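Local coordinates for CRP-like protein Clp (Xanthomonas campestris pv. campestris, PDB 3IWZ) that regulates virulence gene expression globally as a homodimeric CRP-family transcription factor whose DNA binding appears to be abolished by cyclic di-GMP, at residues F46-Y56 with E94-L102; D72-F80 with E192-S200. All blocks are in the same frame, centred on the assembly; numbering follows the deposited sequence.

Overall arrangement
From the N terminus the chain enters the cyclic nucleotide-binding domain, a beta-roll of two antiparallel sheets. Segment 46-56 carries it from strand 44-46 into strand 54-58. It then runs through strand 74-80, the first half of contact 2, before 94-102 returns to 46-56 and closes contact 1 across 37 intervening residues. Beyond long helix 130-157 comes the helix-turn-helix domain, where 192-200 comes back to 72-80 over 111 residues. The two loops therefore cross. Contact 1 ties parts of the beta-roll together, whereas contact 2 joins the roll to the DNA-binding domain. Their centres lie about 19 Å apart, and both reach the sheet containing strands 44-46 and 74-80.

Contact 1 of 2, residues F46-Y56 with E94-L102; sequences FRPGDPAGTLY and ESDTREVIL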
ATOM      1  N   PHE D  46      -1.514 -18.243   6.478  1.00 35.32           N
ATOM      2  CA  PHE D  46      -2.616 -18.247   5.519  1.00 34.34           C
ATOM      3  C   PHE D  46      -2.113 -17.780   4.154  1.00 35.10           C
ATOM      4  O   PHE D  46      -1.214 -16.931   4.062  1.00 32.85           O
ATOM      5  CB  PHE D  46      -3.844 -17.428   6.000  1.00 32.78           C
ATOM      6  CG  PHE D  46      -3.631 -15.942   6.085  1.00 30.43           C
ATOM      7  CD1 PHE D  46      -3.314 -15.196   4.957  1.00 28.86           C
ATOM      8  CD2 PHE D  46      -3.786 -15.285   7.295  1.00 29.28           C
ATOM      9  CE1 PHE D  46      -3.155 -13.822   5.031  1.00 29.49           C
ATOM     10  CE2 PHE D  46      -3.628 -13.906   7.379  1.00 31.88           C
ATOM     11  CZ  PHE D  46      -3.312 -13.174   6.246  1.00 29.40           C
ATOM     12  N   ARG D  47      -2.679 -18.364   3.100  1.00 34.68           N
ATOM     13  CA  ARG D  47      -2.281 -18.054   1.733  1.00 36.80           C
ATOM     14  C   ARG D  47      -3.459 -17.481   0.939  1.00 38.78           C
ATOM     15  O   ARG D  47      -4.617 -17.630   1.334  1.00 38.77           O
ATOM     16  CB  ARG D  47      -1.751 -19.330   1.072  1.00 38.52           C
ATOM     17  CG  ARG D  47      -0.913 -20.178   2.026  1.00 41.36           C
ATOM     18  CD  ARG D  47      -0.099 -21.259   1.333  1.00 45.91           C
ATOM     19  NE  ARG D  47       1.018 -20.691   0.590  1.00 48.20           N
ATOM     20  CZ  ARG D  47       0.994 -20.444  -0.713  1.00 50.02           C
ATOM     21  NH1 ARG D  47      -0.091 -20.726  -1.423  1.00 52.37           N
ATOM     22  NH2 ARG D  47       2.049 -19.900  -1.300  1.00 50.75           N
ATOM     23  N   PRO D  48      -3.181 -16.807  -0.188  1.00 39.57           N
ATOM     24  CA  PRO D  48      -4.309 -16.257  -0.947  1.00 40.24           C
ATOM     25  C   PRO D  48      -5.318 -17.362  -1.218  1.00 41.21           C
ATOM     26  O   PRO D  48      -4.940 -18.453  -1.641  1.00 41.81           O
ATOM     27  CB  PRO D  48      -3.648 -15.743  -2.228  1.00 37.66           C
ATOM     28  CG  PRO D  48      -2.284 -15.362  -1.768  1.00 38.77           C
ATOM     29  CD  PRO D  48      -1.901 -16.505  -0.855  1.00 38.49           C
ATOM     30  N   GLY D  49      -6.590 -17.086  -0.945  1.00 41.41           N
ATOM     31  CA  GLY D  49      -7.627 -18.073  -1.188  1.00 42.81           C
ATOM     32  C   GLY D  49      -8.317 -18.559   0.070  1.00 43.30           C
ATOM     33  O   GLY D  49      -9.501 -18.900   0.050  1.00 43.42           O
ATOM     34  N   ASP D  50      -7.582 -18.584   1.175  1.00 42.28           N
ATOM     35  CA  ASP D  50      -8.148 -19.049   2.434  1.00 39.55           C
ATOM     36  C   ASP D  50      -9.275 -18.164   2.948  1.00 39.78           C
ATOM     37  O   ASP D  50      -9.387 -16.995   2.577  1.00 39.10           O
ATOM     38  CB  ASP D  50      -7.062 -19.134   3.498  1.00 37.09           C
ATOM     39  CG  ASP D  50      -5.983 -20.125   3.143  1.00 34.71           C
ATOM     40  OD1 ASP D  50      -6.295 -21.152   2.507  1.00 32.03           O
ATOM     41  OD2 ASP D  50      -4.822 -19.882   3.519  1.00 37.49           O
ATOM     42  N   PRO D  51     -10.141 -18.721   3.809  1.00 39.50           N
ATOM     43  CA  PRO D  51     -11.233 -17.900   4.334  1.00 39.05           C
ATOM     44  C   PRO D  51     -10.620 -16.704   5.057  1.00 37.80           C
ATOM     45  O   PRO D  51      -9.513 -16.793   5.583  1.00 36.26           O
ATOM     46  CB  PRO D  51     -11.946 -18.848   5.297  1.00 38.34           C
ATOM     47  CG  PRO D  51     -11.713 -20.179   4.682  1.00 40.59           C
ATOM     48  CD  PRO D  51     -10.257 -20.110   4.278  1.00 38.92           C
ATOM     49  N   ALA D  52     -11.333 -15.584   5.074  1.00 37.76           N
ATOM     50  CA  ALA D  52     -10.835 -14.395   5.745  1.00 36.63           C
ATOM     51  C   ALA D  52     -11.874 -13.896   6.723  1.00 37.07           C
ATOM     52  O   ALA D  52     -12.656 -12.999   6.412  1.00 38.87           O
ATOM     53  CB  ALA D  52     -10.509 -13.309   4.723  1.00 38.18           C
ATOM     54  N   GLY D  53     -11.889 -14.489   7.906  1.00 36.57           N
ATOM     55  CA  GLY D  53     -12.843 -14.073   8.915  1.00 36.95           C
ATOM     56  C   GLY D  53     -12.106 -13.859  10.217  1.00 38.80           C
ATOM     57  O   GLY D  53     -12.714 -13.726  11.274  1.00 40.72           O
ATOM     58  N   THR D  54     -10.782 -13.792  10.124  1.00 39.08           N
ATOM     59  CA  THR D  54      -9.937 -13.631  11.297  1.00 39.95           C
ATOM     60  C   THR D  54      -8.884 -12.524  11.216  1.00 38.51           C
ATOM     61  O   THR D  54      -8.288 -12.271  10.173  1.00 40.06           O
ATOM     62  CB  THR D  54      -9.218 -14.960  11.600  1.00 41.68           C
ATOM     63  OG1 THR D  54     -10.195 -15.981  11.845  1.00 45.30           O
ATOM     64  CG2 THR D  54      -8.314 -14.823  12.815  1.00 43.26           C
ATOM     65  N   LEU D  55      -8.651 -11.881  12.347  1.00 37.69           N
ATOM     66  CA  LEU D  55      -7.667 -10.822  12.437  1.00 36.63           C
ATOM     67  C   LEU D  55      -6.556 -11.404  13.298  1.00 35.46           C
ATOM     68  O   LEU D  55      -6.818 -12.207  14.187  1.00 34.03           O
ATOM     69  CB  LEU D  55      -8.279  -9.606  13.137  1.00 37.24           C
ATOM     70  CG  LEU D  55      -7.685  -8.202  13.019  1.00 36.70           C
ATOM     71  CD1 LEU D  55      -7.837  -7.513  14.378  1.00 37.74           C
ATOM     72  CD2 LEU D  55      -6.237  -8.241  12.619  1.00 38.78           C
ATOM     73  N   TYR D  56      -5.317 -11.015  13.031  1.00 34.93           N
ATOM     74  CA  TYR D  56      -4.208 -11.501  13.832  1.00 35.84           C
ATOM     75  C   TYR D  56      -3.451 -10.351  14.464  1.00 35.88           C
ATOM     76  O   TYR D  56      -3.314  -9.288  13.869  1.00 36.93           O
ATOM     77  CB  TYR D  56      -3.247 -12.315  12.981  1.00 34.75           C
ATOM     78  CG  TYR D  56      -3.797 -13.639  12.523  1.00 36.79           C
ATOM     79  CD1 TYR D  56      -3.879 -14.722  13.398  1.00 35.42           C
ATOM     80  CD2 TYR D  56      -4.206 -13.822  11.207  1.00 33.33           C
ATOM     81  CE1 TYR D  56      -4.345 -15.950  12.972  1.00 36.89           C
ATOM     82  CE2 TYR D  56      -4.678 -15.051  10.771  1.00 36.40           C
ATOM     83  CZ  TYR D  56      -4.743 -16.110  11.658  1.00 34.71           C
ATOM     84  OH  TYR D  56      -5.198 -17.328  11.226  1.00 39.65           O
ATOM     85  N   GLU D  94     -15.009  -6.277   3.085  1.00 47.17           N
ATOM     86  CA  GLU D  94     -15.717  -7.548   3.100  1.00 49.69           C
ATOM     87  C   GLU D  94     -15.237  -8.387   1.925  1.00 49.97           C
ATOM     88  O   GLU D  94     -15.420  -8.027   0.765  1.00 49.34           O
ATOM     89  CB  GLU D  94     -17.232  -7.312   3.004  1.00 51.99           C
ATOM     90  CG  GLU D  94     -17.821  -6.569   4.207  1.00 56.28           C
ATOM     91  CD  GLU D  94     -19.244  -6.087   3.962  1.00 59.71           C
ATOM     92  OE1 GLU D  94     -20.122  -6.936   3.698  1.00 59.10           O
ATOM     93  OE2 GLU D  94     -19.482  -4.856   4.035  1.00 61.81           O
ATOM     94  N   SER D  95     -14.589  -9.499   2.244  1.00 51.98           N
ATOM     95  CA  SER D  95     -14.077 -10.406   1.232  1.00 53.48           C
ATOM     96  C   SER D  95     -14.175 -11.800   1.821  1.00 53.62           C
ATOM     97  O   SER D  95     -14.176 -11.969   3.041  1.00 55.74           O
ATOM     98  CB  SER D  95     -12.625 -10.061   0.904  1.00 55.03           C
ATOM     99  OG  SER D  95     -12.150 -10.817  -0.197  1.00 56.68           O
ATOM    100  N   ASP D  96     -14.281 -12.802   0.965  1.00 52.85           N
ATOM    101  CA  ASP D  96     -14.392 -14.164   1.456  1.00 52.15           C
ATOM    102  C   ASP D  96     -13.008 -14.780   1.558  1.00 49.64           C
ATOM    103  O   ASP D  96     -12.820 -15.775   2.249  1.00 51.25           O
ATOM    104  CB  ASP D  96     -15.251 -15.005   0.504  1.00 54.08           C
ATOM    105  CG  ASP D  96     -16.637 -14.413   0.264  1.00 56.76           C
ATOM    106  OD1 ASP D  96     -17.369 -14.972  -0.582  1.00 56.73           O
ATOM    107  OD2 ASP D  96     -17.001 -13.404   0.914  1.00 58.91           O
ATOM    108  N   THR D  97     -12.036 -14.177   0.881  1.00 46.98           N
ATOM    109  CA  THR D  97     -10.683 -14.714   0.874  1.00 44.32           C
ATOM    110  C   THR D  97      -9.528 -13.738   1.145  1.00 42.37           C
ATOM    111  O   THR D  97      -9.692 -12.513   1.116  1.00 42.83           O
ATOM    112  CB  THR D  97     -10.422 -15.399  -0.466  1.00 44.96           C
ATOM    113  OG1 THR D  97     -10.531 -14.431  -1.515  1.00 45.39           O
ATOM    114  CG2 THR D  97     -11.455 -16.505  -0.707  1.00 45.18           C
ATOM    115  N   ARG D  98      -8.357 -14.315   1.412  1.00 39.16           N
ATOM    116  CA  ARG D  98      -7.130 -13.565   1.662  1.00 35.82           C
ATOM    117  C   ARG D  98      -6.553 -13.176   0.313  1.00 35.61           C
ATOM    118  O   ARG D  98      -6.838 -13.817  -0.698  1.00 35.67           O
ATOM    119  CB  ARG D  98      -6.097 -14.434   2.384  1.00 32.37           C
ATOM    120  CG  ARG D  98      -6.494 -14.938   3.758  1.00 26.31           C
ATOM    121  CD  ARG D  98      -6.673 -13.829   4.754  1.00 27.40           C
ATOM    122  NE  ARG D  98      -6.959 -14.366   6.073  1.00 25.77           N
ATOM    123  CZ  ARG D  98      -7.329 -13.642   7.124  1.00 28.38           C
ATOM    124  NH1 ARG D  98      -7.455 -12.320   7.014  1.00 28.27           N
ATOM    125  NH2 ARG D  98      -7.595 -14.245   8.284  1.00 21.72           N
ATOM    126  N   GLU D  99      -5.728 -12.136   0.294  1.00 35.61           N
ATOM    127  CA  GLU D  99      -5.111 -11.700  -0.948  1.00 35.45           C
ATOM    128  C   GLU D  99      -3.586 -11.834  -0.878  1.00 33.89           C
ATOM    129  O   GLU D  99      -2.891 -11.663  -1.874  1.00 34.73           O
ATOM    130  CB  GLU D  99      -5.495 -10.248  -1.253  1.00 37.09           C
ATOM    131  CG  GLU D  99      -5.764 -10.012  -2.740  1.00 41.78           C
ATOM    132  CD  GLU D  99      -7.026 -10.704  -3.198  1.00 42.74           C
ATOM    133  OE1 GLU D  99      -6.992 -11.375  -4.245  1.00 46.62           O
ATOM    134  OE2 GLU D  99      -8.058 -10.576  -2.509  1.00 45.70           O
ATOM    135  N   VAL D 100      -3.065 -12.154   0.300  1.00 32.00           N
ATOM    136  CA  VAL D 100      -1.620 -12.290   0.456  1.00 29.67           C
ATOM    137  C   VAL D 100      -1.260 -13.454   1.371  1.00 29.00           C
ATOM    138  O   VAL D 100      -2.132 -14.062   1.998  1.00 29.78           O
ATOM    139  CB  VAL D 100      -0.995 -11.014   1.077  1.00 27.69           C
ATOM    140  CG1 VAL D 100      -1.377  -9.792   0.270  1.00 29.28           C
ATOM    141  CG2 VAL D 100      -1.451 -10.858   2.520  1.00 27.62           C
ATOM    142  N   ILE D 101       0.038 -13.729   1.447  1.00 28.28           N
ATOM    143  CA  ILE D 101       0.594 -14.771   2.300  1.00 28.32           C
ATOM    144  C   ILE D 101       1.116 -14.148   3.587  1.00 28.03           C
ATOM    145  O   ILE D 101       1.796 -13.120   3.552  1.00 27.62           O
ATOM    146  CB  ILE D 101       1.822 -15.461   1.676  1.00 26.58           C
ATOM    147  CG1 ILE D 101       1.485 -16.068   0.318  1.00 26.98           C
ATOM    148  CG2 ILE D 101       2.326 -16.540   2.622  1.00 26.90           C
ATOM    149  CD1 ILE D 101       2.675 -16.790  -0.333  1.00 29.18           C
ATOM    150  N   LEU D 102       0.791 -14.780   4.714  1.00 28.87           N
ATOM    151  CA  LEU D 102       1.262 -14.366   6.032  1.00 28.98           C
ATOM    152  C   LEU D 102       2.183 -15.509   6.459  1.00 30.90           C
ATOM    153  O   LEU D 102       1.722 -16.612   6.771  1.00 30.45           O
ATOM    154  CB  LEU D 102       0.110 -14.238   7.025  1.00 28.85           C
ATOM    155  CG  LEU D 102       0.532 -14.011   8.479  1.00 26.85           C
ATOM    156  CD1 LEU D 102       1.255 -12.670   8.605  1.00 27.66           C
ATOM    157  CD2 LEU D 102      -0.691 -14.051   9.386  1.00 26.24           C
TER
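The carbonyl oxygen of Thr54 is held by both terminal nitrogens of Arg98, end-on and in the guanidinium plane: NH2 reaches Thr54 O at 2.8 Å with a nearly straight N-H, while NH1 makes a longer, more bent bond at 3.3 Å. NH1 also has weak hydrogen bonds to Gly87 O and Tyr115 OH. The guanidinium is sandwiched. One face lies on the Phe46 ring, the planes 14° apart and Arg98 CZ 4.1 Å from the ring centroid in a cation-pi stack; Ala52 CA covers the opposite face. A bend at chi2 (-65°) turns the arginine chain across the ring, so that CD also sits over it in a CH-pi contact. Leu102 CB packs against the other face of Phe46, 3.7 Å from the ring centroid, and Val100 O lies at the ring edge.

Backbone bonds run alongside: Leu102 N to Phe46 O at 3.0 Å, Gly49 N to Arg98 O, and Arg98 N to Asp50 O at 3.1 Å. Within the loop before strand 54-58, Asp50 OD2 accepts from Arg47 N at 2.7 Å. Glu99, one residue on from Arg98, forms a salt bridge with Arg150 of the second subunit. Stacking and in-plane bonding together fix the orientation of the buried arginine in this part of the nucleotide-binding region, and its positive charge is probably stabilised by the aromatic face and the carbonyl oxygen.

Contact 2 of 2, residues D72-F80 with E192-S200; sequences DRELVLGYF and ELARLVGCS
Arg195 lies alongside Glu74, both side chains pointing the same way, with its CD and CG against the glutamate CB. Its NH2 makes a salt bridge to Glu74 OE1 at 3.2 Å, meeting that oxygen nearly along its C-O axis but tilted from the guanidinium plane. A bend at chi3 (-72°) turns the arginine head, and NE makes a salt bridge to Glu192 OE2 at 2.7 Å, its hydrogen bond weak and bent. Glu192 OE1 in turn takes the hydroxyl of Tyr79 at 2.7 Å, at the edge of the tyrosine ring. Glu74 has a second partner, Arg103, on OE2.

Beside this network Val76 N donates to Arg195 O at 2.8 Å, and Val76 CG1 packs on Leu196 CD2 at 3.6 Å, the two side chains side by side. Leu75 CD1 reaches Gly198 CA at 3.7 Å, where the chain leaves the helix with positive phi.

The axes of strand 74-80, at the margin of its sheet, and of the 192-197 part of helix 190-197 pass 5.7 Å apart at 74°; this helix begins the predicted helix-turn-helix, its other sides packing on helices 160-172 and 201-213, while Phe157 of the second subunit touches Arg73 and Leu75.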
ATOM      1  N   ASP D  72       4.180 -17.962 -10.515  1.00 64.15           N
ATOM      2  CA  ASP D  72       4.584 -18.497  -9.222  1.00 62.20           C
ATOM      3  C   ASP D  72       5.836 -17.759  -8.753  1.00 60.19           C
ATOM      4  O   ASP D  72       6.934 -18.316  -8.699  1.00 61.22           O
ATOM      5  CB  ASP D  72       4.857 -19.999  -9.320  1.00 62.54           C
ATOM      6  CG  ASP D  72       4.657 -20.708  -7.993  1.00 63.35           C
ATOM      7  OD1 ASP D  72       3.496 -20.778  -7.525  1.00 60.71           O
ATOM      8  OD2 ASP D  72       5.660 -21.189  -7.423  1.00 64.31           O
ATOM      9  N   ARG D  73       5.653 -16.484  -8.437  1.00 56.45           N
ATOM     10  CA  ARG D  73       6.729 -15.638  -7.970  1.00 52.24           C
ATOM     11  C   ARG D  73       6.225 -14.963  -6.695  1.00 49.45           C
ATOM     12  O   ARG D  73       5.020 -14.775  -6.521  1.00 48.33           O
ATOM     13  CB  ARG D  73       7.061 -14.580  -9.034  1.00 54.23           C
ATOM     14  CG  ARG D  73       7.446 -15.131 -10.419  1.00 56.36           C
ATOM     15  CD  ARG D  73       8.838 -15.751 -10.432  1.00 58.00           C
ATOM     16  NE  ARG D  73       9.879 -14.782 -10.088  1.00 59.21           N
ATOM     17  CZ  ARG D  73      10.237 -13.753 -10.851  1.00 59.40           C
ATOM     18  NH1 ARG D  73       9.642 -13.544 -12.020  1.00 60.91           N
ATOM     19  NH2 ARG D  73      11.189 -12.925 -10.439  1.00 58.71           N
ATOM     20  N   GLU D  74       7.141 -14.600  -5.806  1.00 44.72           N
ATOM     21  CA  GLU D  74       6.753 -13.945  -4.570  1.00 42.63           C
ATOM     22  C   GLU D  74       7.459 -12.607  -4.380  1.00 39.36           C
ATOM     23  O   GLU D  74       8.603 -12.421  -4.786  1.00 38.21           O
ATOM     24  CB  GLU D  74       7.066 -14.835  -3.361  1.00 45.99           C
ATOM     25  CG  GLU D  74       6.423 -16.216  -3.383  1.00 45.99           C
ATOM     26  CD  GLU D  74       6.604 -16.947  -2.068  1.00 47.02           C
ATOM     27  OE1 GLU D  74       7.758 -17.094  -1.615  1.00 47.98           O
ATOM     28  OE2 GLU D  74       5.588 -17.375  -1.483  1.00 49.19           O
ATOM     29  N   LEU D  75       6.755 -11.678  -3.748  1.00 36.44           N
ATOM     30  CA  LEU D  75       7.297 -10.363  -3.452  1.00 33.85           C
ATOM     31  C   LEU D  75       6.975 -10.042  -1.991  1.00 32.92           C
ATOM     32  O   LEU D  75       5.807  -9.863  -1.616  1.00 32.01           O
ATOM     33  CB  LEU D  75       6.685  -9.299  -4.376  1.00 32.34           C
ATOM     34  CG  LEU D  75       7.166  -7.848  -4.223  1.00 32.85           C
ATOM     35  CD1 LEU D  75       8.632  -7.734  -4.641  1.00 32.21           C
ATOM     36  CD2 LEU D  75       6.297  -6.925  -5.090  1.00 30.94           C
ATOM     37  N   VAL D  76       8.014 -10.003  -1.164  1.00 30.70           N
ATOM     38  CA  VAL D  76       7.854  -9.668   0.239  1.00 29.27           C
ATOM     39  C   VAL D  76       7.460  -8.193   0.285  1.00 28.65           C
ATOM     40  O   VAL D  76       8.127  -7.344  -0.317  1.00 29.87           O
ATOM     41  CB  VAL D  76       9.181  -9.884   1.012  1.00 27.49           C
ATOM     42  CG1 VAL D  76       9.090  -9.300   2.417  1.00 26.35           C
ATOM     43  CG2 VAL D  76       9.498 -11.366   1.079  1.00 26.39           C
ATOM     44  N   LEU D  77       6.368  -7.886   0.975  1.00 28.60           N
ATOM     45  CA  LEU D  77       5.926  -6.500   1.064  1.00 32.25           C
ATOM     46  C   LEU D  77       6.384  -5.899   2.378  1.00 33.60           C
ATOM     47  O   LEU D  77       6.325  -4.683   2.562  1.00 36.46           O
ATOM     48  CB  LEU D  77       4.405  -6.396   0.971  1.00 29.82           C
ATOM     49  CG  LEU D  77       3.736  -7.146  -0.175  1.00 31.92           C
ATOM     50  CD1 LEU D  77       2.266  -6.793  -0.195  1.00 35.27           C
ATOM     51  CD2 LEU D  77       4.373  -6.779  -1.486  1.00 32.14           C
ATOM     52  N   GLY D  78       6.829  -6.753   3.292  1.00 31.37           N
ATOM     53  CA  GLY D  78       7.296  -6.265   4.576  1.00 32.79           C
ATOM     54  C   GLY D  78       7.380  -7.284   5.703  1.00 33.38           C
ATOM     55  O   GLY D  78       6.811  -8.378   5.630  1.00 32.80           O
ATOM     56  N   TYR D  79       8.118  -6.916   6.744  1.00 32.22           N
ATOM     57  CA  TYR D  79       8.277  -7.755   7.920  1.00 34.04           C
ATOM     58  C   TYR D  79       7.567  -7.017   9.030  1.00 34.74           C
ATOM     59  O   TYR D  79       7.479  -5.789   9.007  1.00 35.76           O
ATOM     60  CB  TYR D  79       9.753  -7.927   8.290  1.00 35.42           C
ATOM     61  CG  TYR D  79      10.596  -8.563   7.208  1.00 36.70           C
ATOM     62  CD1 TYR D  79      10.107  -9.625   6.446  1.00 35.81           C
ATOM     63  CD2 TYR D  79      11.905  -8.133   6.979  1.00 37.73           C
ATOM     64  CE1 TYR D  79      10.901 -10.246   5.486  1.00 35.39           C
ATOM     65  CE2 TYR D  79      12.709  -8.753   6.022  1.00 37.81           C
ATOM     66  CZ  TYR D  79      12.201  -9.807   5.283  1.00 36.14           C
ATOM     67  OH  TYR D  79      13.000 -10.421   4.352  1.00 36.41           O
ATOM     68  N   PHE D  80       7.057  -7.753  10.006  1.00 34.39           N
ATOM     69  CA  PHE D  80       6.342  -7.122  11.094  1.00 34.31           C
ATOM     70  C   PHE D  80       6.593  -7.838  12.412  1.00 35.60           C
ATOM     71  O   PHE D  80       6.644  -9.065  12.463  1.00 36.92           O
ATOM     72  CB  PHE D  80       4.855  -7.106  10.757  1.00 31.87           C
ATOM     73  CG  PHE D  80       4.551  -6.473   9.429  1.00 29.35           C
ATOM     74  CD1 PHE D  80       4.419  -5.096   9.317  1.00 28.06           C
ATOM     75  CD2 PHE D  80       4.416  -7.257   8.283  1.00 27.23           C
ATOM     76  CE1 PHE D  80       4.156  -4.503   8.095  1.00 26.79           C
ATOM     77  CE2 PHE D  80       4.152  -6.676   7.055  1.00 26.38           C
ATOM     78  CZ  PHE D  80       4.022  -5.293   6.957  1.00 27.50           C
ATOM     79  N   GLU D 192      15.271 -15.018  -0.222  1.00 55.94           N
ATOM     80  CA  GLU D 192      14.588 -13.865   0.366  1.00 54.35           C
ATOM     81  C   GLU D 192      14.993 -12.548  -0.279  1.00 53.26           C
ATOM     82  O   GLU D 192      14.169 -11.646  -0.428  1.00 52.58           O
ATOM     83  CB  GLU D 192      14.847 -13.791   1.875  1.00 55.60           C
ATOM     84  CG  GLU D 192      13.768 -14.460   2.720  1.00 56.83           C
ATOM     85  CD  GLU D 192      12.408 -13.789   2.574  1.00 56.06           C
ATOM     86  OE1 GLU D 192      12.270 -12.619   2.993  1.00 54.03           O
ATOM     87  OE2 GLU D 192      11.479 -14.431   2.041  1.00 56.30           O
ATOM     88  N   LEU D 193      16.261 -12.432  -0.656  1.00 51.68           N
ATOM     89  CA  LEU D 193      16.737 -11.212  -1.290  1.00 50.16           C
ATOM     90  C   LEU D 193      15.962 -11.007  -2.584  1.00 49.05           C
ATOM     91  O   LEU D 193      15.445  -9.917  -2.853  1.00 48.45           O
ATOM     92  CB  LEU D 193      18.225 -11.318  -1.607  1.00 50.80           C
ATOM     93  CG  LEU D 193      18.886  -9.968  -1.875  1.00 51.11           C
ATOM     94  CD1 LEU D 193      18.770  -9.111  -0.624  1.00 51.03           C
ATOM     95  CD2 LEU D 193      20.345 -10.164  -2.251  1.00 51.87           C
ATOM     96  N   ALA D 194      15.877 -12.071  -3.373  1.00 46.95           N
ATOM     97  CA  ALA D 194      15.163 -12.031  -4.639  1.00 47.37           C
ATOM     98  C   ALA D 194      13.668 -11.751  -4.429  1.00 47.26           C
ATOM     99  O   ALA D 194      13.016 -11.150  -5.279  1.00 49.16           O
ATOM    100  CB  ALA D 194      15.357 -13.332  -5.376  1.00 45.64           C
ATOM    101  N   ARG D 195      13.129 -12.194  -3.299  1.00 46.45           N
ATOM    102  CA  ARG D 195      11.722 -11.966  -2.992  1.00 45.65           C
ATOM    103  C   ARG D 195      11.518 -10.534  -2.504  1.00 43.78           C
ATOM    104  O   ARG D 195      10.425  -9.978  -2.601  1.00 42.87           O
ATOM    105  CB  ARG D 195      11.241 -12.952  -1.921  1.00 45.28           C
ATOM    106  CG  ARG D 195      10.926 -14.331  -2.452  1.00 46.99           C
ATOM    107  CD  ARG D 195      10.258 -15.207  -1.399  1.00 48.18           C
ATOM    108  NE  ARG D 195      11.194 -15.615  -0.361  1.00 49.97           N
ATOM    109  CZ  ARG D 195      11.397 -16.875   0.006  1.00 50.92           C
ATOM    110  NH1 ARG D 195      12.275 -17.155   0.963  1.00 51.55           N
ATOM    111  NH2 ARG D 195      10.724 -17.856  -0.584  1.00 50.81           N
ATOM    112  N   LEU D 196      12.584  -9.941  -1.982  1.00 42.69           N
ATOM    113  CA  LEU D 196      12.519  -8.578  -1.483  1.00 42.14           C
ATOM    114  C   LEU D 196      12.530  -7.546  -2.593  1.00 40.93           C
ATOM    115  O   LEU D 196      11.728  -6.609  -2.582  1.00 41.70           O
ATOM    116  CB  LEU D 196      13.678  -8.304  -0.523  1.00 43.32           C
ATOM    117  CG  LEU D 196      13.509  -8.857   0.891  1.00 43.52           C
ATOM    118  CD1 LEU D 196      14.818  -8.769   1.648  1.00 44.36           C
ATOM    119  CD2 LEU D 196      12.424  -8.079   1.604  1.00 44.45           C
ATOM    120  N   VAL D 197      13.432  -7.714  -3.554  1.00 37.99           N
ATOM    121  CA  VAL D 197      13.544  -6.755  -4.654  1.00 35.85           C
ATOM    122  C   VAL D 197      12.729  -7.120  -5.879  1.00 35.58           C
ATOM    123  O   VAL D 197      12.683  -6.359  -6.836  1.00 35.01           O
ATOM    124  CB  VAL D 197      15.016  -6.572  -5.101  1.00 35.06           C
ATOM    125  CG1 VAL D 197      15.864  -6.139  -3.923  1.00 33.90           C
ATOM    126  CG2 VAL D 197      15.546  -7.861  -5.703  1.00 32.74           C
ATOM    127  N   GLY D 198      12.104  -8.290  -5.850  1.00 37.42           N
ATOM    128  CA  GLY D 198      11.296  -8.728  -6.967  1.00 40.75           C
ATOM    129  C   GLY D 198      12.115  -9.165  -8.166  1.00 46.11           C
ATOM    130  O   GLY D 198      11.932  -8.639  -9.268  1.00 46.40           O
ATOM    131  N   CYS D 199      13.025 -10.116  -7.956  1.00 47.70           N
ATOM    132  CA  CYS D 199      13.857 -10.634  -9.040  1.00 51.45           C
ATOM    133  C   CYS D 199      14.048 -12.131  -8.831  1.00 53.48           C
ATOM    134  O   CYS D 199      13.754 -12.653  -7.755  1.00 54.25           O
ATOM    135  CB  CYS D 199      15.223  -9.934  -9.070  1.00 50.11           C
ATOM    136  SG  CYS D 199      16.322 -10.322  -7.688  1.00 52.23           S
ATOM    137  N   SER D 200      14.540 -12.824  -9.854  1.00 55.40           N
ATOM    138  CA  SER D 200      14.754 -14.265  -9.749  1.00 56.55           C
ATOM    139  C   SER D 200      15.837 -14.587  -8.726  1.00 56.33           C
ATOM    140  O   SER D 200      16.796 -13.830  -8.562  1.00 56.26           O
ATOM    141  CB  SER D 200      15.144 -14.848 -11.110  1.00 57.04           C
ATOM    142  OG  SER D 200      16.366 -14.303 -11.576  1.00 62.38           O
TER